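Local coordinates for protein aspartate-semialdehyde dehydrogenase (Candida albicans, PDB 3HSK) that catalyses the NADPH-dependent reductive dephosphorylation of 4-phospho-L-aspartate to its semialdehyde, the second step in making the aspartate family of amino acids, at residues D146-K151 / F165-S170; K182-K187 / I276-A281; G240-N243 / E248-P251. All coordinates share one frame; numbering follows the deposited sequence.

Contact 1 of 3, residues D146-K151 / F165-S170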
loop_
_atom_site.group_PDB
_atom_site.type_symbol
_atom_site.label_atom_id
_atom_site.label_comp_id
_atom_site.label_asym_id
_atom_site.label_seq_id
_atom_site.Cartn_x
_atom_site.Cartn_y
_atom_site.Cartn_z
ATOM N N ASP A 146 25.405 -19.783 -12.348
ATOM C CA ASP A 146 25.960 -20.951 -13.050
ATOM C C ASP A 146 26.195 -20.644 -14.523
ATOM O O ASP A 146 27.117 -21.184 -15.128
ATOM C CB ASP A 146 25.049 -22.185 -12.945
ATOM C CG ASP A 146 24.791 -22.629 -11.506
ATOM O OD1 ASP A 146 25.515 -22.204 -10.579
ATOM O OD2 ASP A 146 23.839 -23.418 -11.308
ATOM N N VAL A 147 25.352 -19.784 -15.095
ATOM C CA VAL A 147 25.487 -19.394 -16.503
ATOM C C VAL A 147 26.868 -18.791 -16.789
ATOM O O VAL A 147 27.532 -19.193 -17.750
ATOM C CB VAL A 147 24.362 -18.439 -16.951
ATOM C CG1 VAL A 147 24.567 -17.994 -18.392
ATOM C CG2 VAL A 147 23.017 -19.117 -16.809
ATOM N N VAL A 148 27.310 -17.857 -15.945
ATOM C CA VAL A 148 28.648 -17.275 -16.105
ATOM C C VAL A 148 29.725 -18.248 -15.635
ATOM O O VAL A 148 30.808 -18.297 -16.216
ATOM C CB VAL A 148 28.827 -15.869 -15.427
ATOM C CG1 VAL A 148 27.765 -14.882 -15.905
ATOM C CG2 VAL A 148 28.846 -15.966 -13.901
ATOM N N GLU A 149 29.407 -19.022 -14.593
ATOM C CA GLU A 149 30.323 -20.022 -14.038
ATOM C C GLU A 149 30.759 -21.053 -15.089
ATOM O O GLU A 149 31.945 -21.346 -15.211
ATOM C CB GLU A 149 29.705 -20.724 -12.824
ATOM C CG GLU A 149 30.683 -21.627 -12.075
ATOM C CD GLU A 149 30.020 -22.567 -11.072
ATOM O OE1 GLU A 149 28.803 -22.430 -10.807
ATOM O OE2 GLU A 149 30.729 -23.450 -10.537
ATOM N N ASN A 150 29.794 -21.591 -15.835
ATOM C CA ASN A 150 30.077 -22.543 -16.899
ATOM C C ASN A 150 30.869 -21.891 -18.030
ATOM O O ASN A 150 31.848 -22.453 -18.507
ATOM C CB ASN A 150 28.783 -23.163 -17.440
ATOM C CG ASN A 150 28.069 -24.029 -16.414
ATOM O OD1 ASN A 150 28.695 -24.619 -15.531
ATOM N ND2 ASN A 150 26.746 -24.110 -16.531
ATOM N N LYS A 151 30.442 -20.699 -18.440
ATOM C CA LYS A 151 31.141 -19.921 -19.465
ATOM C C LYS A 151 32.610 -19.689 -19.098
ATOM O O LYS A 151 33.502 -19.918 -19.918
ATOM C CB LYS A 151 30.433 -18.580 -19.693
ATOM C CG LYS A 151 30.887 -17.830 -20.934
ATOM C CD LYS A 151 30.298 -16.432 -20.974
ATOM C CE LYS A 151 30.706 -15.698 -22.244
ATOM N NZ LYS A 151 29.958 -16.163 -23.449
ATOM N N PHE A 165 32.861 -10.809 -17.409
ATOM C CA PHE A 165 31.408 -10.913 -17.415
ATOM C C PHE A 165 30.770 -9.841 -16.546
ATOM O O PHE A 165 31.464 -9.115 -15.836
ATOM C CB PHE A 165 31.003 -12.284 -16.873
ATOM C CG PHE A 165 31.561 -12.575 -15.503
ATOM C CD1 PHE A 165 30.926 -12.091 -14.361
ATOM C CD2 PHE A 165 32.730 -13.316 -15.360
ATOM C CE1 PHE A 165 31.436 -12.346 -13.101
ATOM C CE2 PHE A 165 33.251 -13.583 -14.098
ATOM C CZ PHE A 165 32.596 -13.098 -12.963
ATOM N N ILE A 166 29.441 -9.776 -16.586
ATOM C CA ILE A 166 28.681 -8.908 -15.695
ATOM C C ILE A 166 27.506 -9.655 -15.044
ATOM O O ILE A 166 26.775 -10.396 -15.707
ATOM C CB ILE A 166 28.230 -7.593 -16.409
ATOM C CG1 ILE A 166 27.477 -6.665 -15.446
ATOM C CG2 ILE A 166 27.424 -7.896 -17.670
ATOM C CD1 ILE A 166 27.321 -5.233 -15.937
ATOM N N ILE A 167 27.368 -9.473 -13.734
ATOM C CA ILE A 167 26.194 -9.915 -12.988
ATOM C C ILE A 167 25.489 -8.685 -12.416
ATOM O O ILE A 167 26.119 -7.844 -11.785
ATOM C CB ILE A 167 26.579 -10.917 -11.860
ATOM C CG1 ILE A 167 26.996 -12.261 -12.475
ATOM C CG2 ILE A 167 25.432 -11.095 -10.864
ATOM C CD1 ILE A 167 27.807 -13.130 -11.555
ATOM N N CYS A 168 24.184 -8.590 -12.650
ATOM C CA CYS A 168 23.407 -7.425 -12.235
ATOM C C CYS A 168 22.669 -7.612 -10.905
ATOM O O CYS A 168 22.143 -8.687 -10.613
ATOM C CB CYS A 168 22.439 -7.016 -13.343
ATOM S SG CYS A 168 23.239 -6.165 -14.731
ATOM N N ILE A 169 22.645 -6.547 -10.111
ATOM C CA ILE A 169 21.985 -6.528 -8.809
ATOM C C ILE A 169 20.589 -5.930 -8.957
ATOM O O ILE A 169 20.440 -4.826 -9.478
ATOM C CB ILE A 169 22.769 -5.663 -7.773
ATOM C CG1 ILE A 169 24.268 -5.991 -7.779
ATOM C CG2 ILE A 169 22.164 -5.818 -6.380
ATOM C CD1 ILE A 169 25.144 -4.947 -7.087
ATOM N N SER A 170 19.570 -6.656 -8.499
ATOM C CA SER A 170 18.198 -6.136 -8.479
ATOM C C SER A 170 18.024 -5.098 -7.383
ATOM O O SER A 170 18.789 -5.074 -6.413
ATOM C CB SER A 170 17.184 -7.260 -8.265
ATOM O OG SER A 170 16.641 -7.694 -9.494
#
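Val148 on the helix segment 146-151 faces Phe165 and Ile167 of 165-170, and on the helix side Val148 carries nearly all of this small, apolar contact. CB points at the strand and sits 4.3 Å above the plane of the Phe165 ring, displaced toward the ring's rim, so the branch point is already over a face of the ring. From there the two methyls divide the work. CG1 leans back toward the start of the aromatic side chain, with Val148 CG1 lying 4.3 Å from Phe165 CB. CG2 runs outward over the same ring, 4.4 Å from Phe165 CD1, and beyond it meets the far end of the isoleucine: Val148 CG2 to Ile167 CD1 is 3.8 Å, the shortest approach between the segments. The first torsion explains the split, because at chi1 -54° CG2 is wedged between the backbone N and the carbonyl carbon while CG1 lies opposite that carbon.

Ile167 contributes by its tip. Its CB is directed neither at the helix nor away from it, yet the extended second torsion (chi2 161°) carries CD1 across to the valine. On the strand, Ile167 CD1 also lies 4.0 Å from Phe165 CE1, so the methyl and the ring form a continuous apolar surface against which Val148 rests.

All three residues are buried. Helix 146-157 connects strand 135-136 to strand 165-169 in a beta-alpha-beta crossover of the parallel sheet in the NAD-binding domain, consistent with a Rossmann-type fold. Pro134 also packs on Val148, helix 364-376 brings Leu375 against both Phe165 and Ile167, and strand 119-122 bonds the backbone of 165-169 along one edge.

Contact 2 of 3, residues K182-K187 / I276-A281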
loop_
_atom_site.group_PDB
_atom_site.type_symbol
_atom_site.label_atom_id
_atom_site.label_comp_id
_atom_site.label_asym_id
_atom_site.label_seq_id
_atom_site.Cartn_x
_atom_site.Cartn_y
_atom_site.Cartn_z
ATOM N N LYS A 182 10.872 -17.503 -2.791
ATOM C CA LYS A 182 11.771 -18.604 -3.156
ATOM C C LYS A 182 11.536 -19.897 -2.362
ATOM O O LYS A 182 11.296 -20.937 -2.983
ATOM C CB LYS A 182 13.248 -18.190 -3.118
ATOM C CG LYS A 182 14.222 -19.276 -3.629
ATOM C CD LYS A 182 13.998 -19.584 -5.109
ATOM C CE LYS A 182 15.036 -20.584 -5.652
ATOM N NZ LYS A 182 14.823 -20.859 -7.108
ATOM N N PRO A 183 11.610 -19.845 -1.008
ATOM C CA PRO A 183 11.275 -21.042 -0.232
ATOM C C PRO A 183 9.894 -21.589 -0.575
ATOM O O PRO A 183 9.733 -22.805 -0.709
ATOM C CB PRO A 183 11.303 -20.554 1.223
ATOM C CG PRO A 183 11.347 -19.064 1.162
ATOM C CD PRO A 183 12.016 -18.733 -0.125
ATOM N N LEU A 184 8.921 -20.696 -0.737
ATOM C CA LEU A 184 7.553 -21.082 -1.083
ATOM C C LEU A 184 7.447 -21.796 -2.425
ATOM O O LEU A 184 6.653 -22.726 -2.567
ATOM C CB LEU A 184 6.621 -19.864 -1.072
ATOM C CG LEU A 184 6.384 -19.118 0.247
ATOM C CD1 LEU A 184 5.474 -17.925 -0.015
ATOM C CD2 LEU A 184 5.789 -20.032 1.334
ATOM N N VAL A 185 8.232 -21.345 -3.405
ATOM C CA VAL A 185 8.266 -21.962 -4.738
ATOM C C VAL A 185 9.023 -23.293 -4.717
ATOM O O VAL A 185 8.675 -24.222 -5.447
ATOM C CB VAL A 185 8.861 -21.002 -5.809
ATOM C CG1 VAL A 185 9.214 -21.749 -7.097
ATOM C CG2 VAL A 185 7.882 -19.868 -6.106
ATOM N N GLU A 186 10.048 -23.383 -3.876
ATOM C CA GLU A 186 10.792 -24.631 -3.699
ATOM C C GLU A 186 9.918 -25.736 -3.098
ATOM O O GLU A 186 9.936 -26.872 -3.571
ATOM C CB GLU A 186 12.037 -24.415 -2.839
ATOM C CG GLU A 186 13.184 -23.764 -3.585
ATOM C CD GLU A 186 14.491 -23.802 -2.815
ATOM O OE1 GLU A 186 14.459 -23.938 -1.570
ATOM O OE2 GLU A 186 15.556 -23.689 -3.455
ATOM N N LYS A 187 9.149 -25.388 -2.072
ATOM C CA LYS A 187 8.322 -26.361 -1.375
ATOM C C LYS A 187 7.002 -26.644 -2.095
ATOM O O LYS A 187 6.628 -27.808 -2.259
ATOM C CB LYS A 187 8.069 -25.912 0.063
ATOM C CG LYS A 187 7.792 -27.050 1.042
ATOM C CD LYS A 187 7.903 -26.556 2.484
ATOM C CE LYS A 187 7.857 -27.703 3.493
ATOM N NZ LYS A 187 7.668 -27.207 4.899
ATOM N N ILE A 276 1.749 -7.839 -0.089
ATOM C CA ILE A 276 1.743 -8.770 -1.218
ATOM C C ILE A 276 0.627 -9.807 -1.161
ATOM O O ILE A 276 0.104 -10.122 -0.086
ATOM C CB ILE A 276 3.139 -9.443 -1.451
ATOM C CG1 ILE A 276 3.389 -10.589 -0.460
ATOM C CG2 ILE A 276 4.264 -8.390 -1.411
ATOM C CD1 ILE A 276 4.512 -11.546 -0.880
ATOM N N SER A 277 0.274 -10.316 -2.340
ATOM C CA SER A 277 -0.736 -11.350 -2.510
ATOM C C SER A 277 -0.142 -12.385 -3.461
ATOM O O SER A 277 0.569 -12.014 -4.408
ATOM C CB SER A 277 -1.982 -10.741 -3.143
ATOM O OG SER A 277 -3.150 -11.384 -2.696
ATOM N N LEU A 278 -0.424 -13.668 -3.217
ATOM C CA LEU A 278 0.079 -14.743 -4.085
ATOM C C LEU A 278 -0.868 -15.953 -4.227
ATOM O O LEU A 278 -1.650 -16.266 -3.317
ATOM C CB LEU A 278 1.470 -15.202 -3.628
ATOM C CG LEU A 278 1.600 -15.955 -2.300
ATOM C CD1 LEU A 278 1.413 -17.463 -2.487
ATOM C CD2 LEU A 278 2.946 -15.664 -1.681
ATOM N N ARG A 279 -0.775 -16.616 -5.379
ATOM C CA ARG A 279 -1.500 -17.856 -5.662
ATOM C C ARG A 279 -0.549 -18.897 -6.247
ATOM O O ARG A 279 0.270 -18.574 -7.111
ATOM C CB ARG A 279 -2.629 -17.601 -6.658
ATOM C CG ARG A 279 -3.469 -18.833 -6.966
ATOM C CD ARG A 279 -4.575 -18.515 -7.935
ATOM N NE ARG A 279 -4.060 -18.194 -9.264
ATOM C CZ ARG A 279 -4.752 -17.535 -10.193
ATOM N NH1 ARG A 279 -5.989 -17.113 -9.932
ATOM N NH2 ARG A 279 -4.208 -17.289 -11.378
ATOM N N PHE A 280 -0.668 -20.139 -5.778
ATOM C CA PHE A 280 0.087 -21.259 -6.347
ATOM C C PHE A 280 -0.609 -21.865 -7.564
ATOM O O PHE A 280 -1.840 -21.927 -7.625
ATOM C CB PHE A 280 0.352 -22.339 -5.292
ATOM C CG PHE A 280 1.276 -21.896 -4.187
ATOM C CD1 PHE A 280 0.774 -21.584 -2.927
ATOM C CD2 PHE A 280 2.651 -21.784 -4.409
ATOM C CE1 PHE A 280 1.623 -21.179 -1.901
ATOM C CE2 PHE A 280 3.508 -21.379 -3.392
ATOM C CZ PHE A 280 2.992 -21.074 -2.134
ATOM N N ALA A 281 0.197 -22.299 -8.537
ATOM C CA ALA A 281 -0.306 -22.990 -9.732
ATOM C C ALA A 281 -0.863 -24.379 -9.389
ATOM O O ALA A 281 -1.875 -24.809 -9.956
ATOM C CB ALA A 281 0.791 -23.101 -10.786
#
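Leu184, on the helix segment 182-187, meets Phe280 with its CB and backbone carbonyl and Leu278 with its tip, and these three buried residues form the tight part of the contact. The ring comes in edge first: Phe280 CZ is 4.0 Å from Leu184 CB, which lies in the plane of the ring. Next to it, Phe280 CE2 approaches Leu184 O to 3.5 Å, with the oxygen oblique to the ring, so the ring meets main chain as well as side chain. At the far end Leu184 CD1 and Leu278 CD2 touch at 3.8 Å, the two leucines crossing at a slant. An extended chi2 of 178° takes Leu184 CD1 out from the helix to that meeting point. Within the strand, Leu278 turns its other methyl onto Phe280: CD1 stands 3.7 Å above the ring plane, offset toward the rim, and probably helps to limit the rotation of the ring.

Away from this wedge the two segments part quickly. The side chain of Val185 comes no nearer to 276-281 than 5.4 Å, and that of Lys187 stays 7.3 Å off with its end leading away. Glu186 and Lys187 are exposed, while Lys182 directs its amine to a salt bridge with Glu143.

The strand 273-280 is an inner member of the mixed sheet of the dimerisation domain, flanked by antiparallel 191-199 and 351-357, with Met353 packing on Leu278. Helix 172-188 packs against that sheet through Leu184; its later residue Phe188 meets Phe280 edge-to-face. Helix 288-297 packs beside it, Val291 and Leu295 reaching Leu184, so the leucine is enclosed between a second helix and the sheet.

Contact 3 of 3, residues G240-N243 / E248-P251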
loop_
_atom_site.group_PDB
_atom_site.type_symbol
_atom_site.label_atom_id
_atom_site.label_comp_id
_atom_site.label_asym_id
_atom_site.label_seq_id
_atom_site.Cartn_x
_atom_site.Cartn_y
_atom_site.Cartn_z
ATOM N N GLY A 240 12.696 -17.136 -12.985
ATOM C CA GLY A 240 12.707 -17.854 -14.257
ATOM C C GLY A 240 13.827 -18.868 -14.398
ATOM O O GLY A 240 14.439 -19.280 -13.406
ATOM N N GLY A 241 14.097 -19.272 -15.639
ATOM C CA GLY A 241 15.073 -20.325 -15.909
ATOM C C GLY A 241 16.073 -19.982 -16.996
ATOM O O GLY A 241 16.331 -18.803 -17.277
ATOM N N VAL A 242 16.640 -21.025 -17.599
ATOM C CA VAL A 242 17.620 -20.882 -18.680
ATOM C C VAL A 242 17.177 -21.656 -19.928
ATOM O O VAL A 242 16.422 -22.633 -19.827
ATOM C CB VAL A 242 19.039 -21.329 -18.233
ATOM C CG1 VAL A 242 19.546 -20.447 -17.100
ATOM C CG2 VAL A 242 19.044 -22.801 -17.799
ATOM N N ASN A 243 17.632 -21.213 -21.100
ATOM C CA ASN A 243 17.327 -21.906 -22.355
ATOM C C ASN A 243 18.049 -23.259 -22.456
ATOM O O ASN A 243 18.940 -23.558 -21.651
ATOM C CB ASN A 243 17.617 -21.013 -23.576
ATOM C CG ASN A 243 19.098 -20.697 -23.747
ATOM O OD1 ASN A 243 19.930 -21.060 -22.915
ATOM N ND2 ASN A 243 19.429 -20.003 -24.830
ATOM N N GLU A 248 21.478 -18.414 -22.202
ATOM C CA GLU A 248 20.557 -17.291 -22.029
ATOM C C GLU A 248 19.428 -17.630 -21.077
ATOM O O GLU A 248 19.032 -18.793 -20.948
ATOM C CB GLU A 248 19.967 -16.859 -23.371
ATOM C CG GLU A 248 20.969 -16.204 -24.314
ATOM C CD GLU A 248 20.360 -15.823 -25.648
ATOM O OE1 GLU A 248 19.114 -15.865 -25.780
ATOM O OE2 GLU A 248 21.137 -15.480 -26.568
ATOM N N PHE A 249 18.902 -16.599 -20.426
ATOM C CA PHE A 249 17.815 -16.765 -19.478
ATOM C C PHE A 249 16.454 -16.754 -20.157
ATOM O O PHE A 249 16.216 -15.999 -21.098
ATOM C CB PHE A 249 17.899 -15.706 -18.371
ATOM C CG PHE A 249 19.085 -15.883 -17.473
ATOM C CD1 PHE A 249 19.038 -16.775 -16.410
ATOM C CD2 PHE A 249 20.264 -15.187 -17.710
ATOM C CE1 PHE A 249 20.145 -16.962 -15.590
ATOM C CE2 PHE A 249 21.372 -15.369 -16.897
ATOM C CZ PHE A 249 21.310 -16.254 -15.832
ATOM N N VAL A 250 15.578 -17.631 -19.681
ATOM C CA VAL A 250 14.192 -17.666 -20.124
ATOM C C VAL A 250 13.316 -17.355 -18.910
ATOM O O VAL A 250 13.036 -18.244 -18.096
ATOM C CB VAL A 250 13.824 -19.025 -20.795
ATOM C CG1 VAL A 250 12.333 -19.112 -21.092
ATOM C CG2 VAL A 250 14.621 -19.207 -22.087
ATOM N N PRO A 251 12.920 -16.076 -18.762
ATOM C CA PRO A 251 12.021 -15.643 -17.691
ATOM C C PRO A 251 10.657 -16.315 -17.806
ATOM O O PRO A 251 10.212 -16.614 -18.916
ATOM C CB PRO A 251 11.876 -14.134 -17.945
ATOM C CG PRO A 251 13.077 -13.764 -18.741
ATOM C CD PRO A 251 13.318 -14.947 -19.621
#
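Asn243 and Glu248 make the last rung, next to the turn, of a ladder that Gly241 and Val250 begin. Gly241 and Val250 form an antiparallel hydrogen-bonded pair: Gly241 N donates to Val250 O at 2.9 Å, and Val250 N returns to Gly241 O at 2.8 Å. Both donors stand well above the plane of the carbonyl they use. Gly241 O has further neighbours, a CA-H...O contact from Phe249 CA at 3.3 Å and the edge of the Phe249 ring.

The next bond is straighter, Asn243 N to Glu248 O at 2.8 Å with 170° at the hydrogen. Its reciprocal partner is different, because Asn243 O lies 5.8 Å from Glu248 N and cannot serve. The asparagine side chain takes its place: Glu248 N donates to Asn243 OD1 at 3.1 Å, above the amide plane, with a C=O...N angle of 104°. With CG set between the backbone N and the carbonyl carbon (chi1 66°), the amide turns back over Glu248. OD1 also accepts from Thr247 N, so two backbone N-H groups grip it; their polarity probably offsets the nearness of a second acceptor, Glu248 O. ND2 merely lies alongside Glu248 CB.

Between these rungs Val242 and Phe249 form the non-hydrogen-bonded pair, and Val242 CG1 approaches the aromatic ring obliquely, 3.8 Å from Phe249 CD1. Gly240 O is satisfied outside the ladder by His144 NE2, and the same histidine's ring meets that of Phe249.

Two short antiparallel strands joined by the four residues 244-247 make a beta hairpin at the protein surface, with the asparagine amide standing in for a main-chain carbonyl in the last rung before the turn.

Along the chain contact 1 closes first; 182-187 of contact 2 follows, then both strands of contact 3, and finally 276-281. Contact 1 packs a helix on a strand of the parallel sheet of the cofactor-binding domain, and contact 2 a helix on the mixed sheet of the dimerisation domain. Their centres are 25 Å apart, yet strand 165-169 and helix 172-188 are successive elements. The hairpin of contact 3 lies to one side of the line between them, its centre 13 Å from that of contact 1 and 19 Å from that of contact 2. It touches only contact 1: Val147 CG2 is 3.5 Å from Phe249 CZ and 3.7 Å from Val242 CG1. A hairpin from the dimerisation-domain part of the chain thus packs on helix 146-157 of the beta-alpha-beta unit.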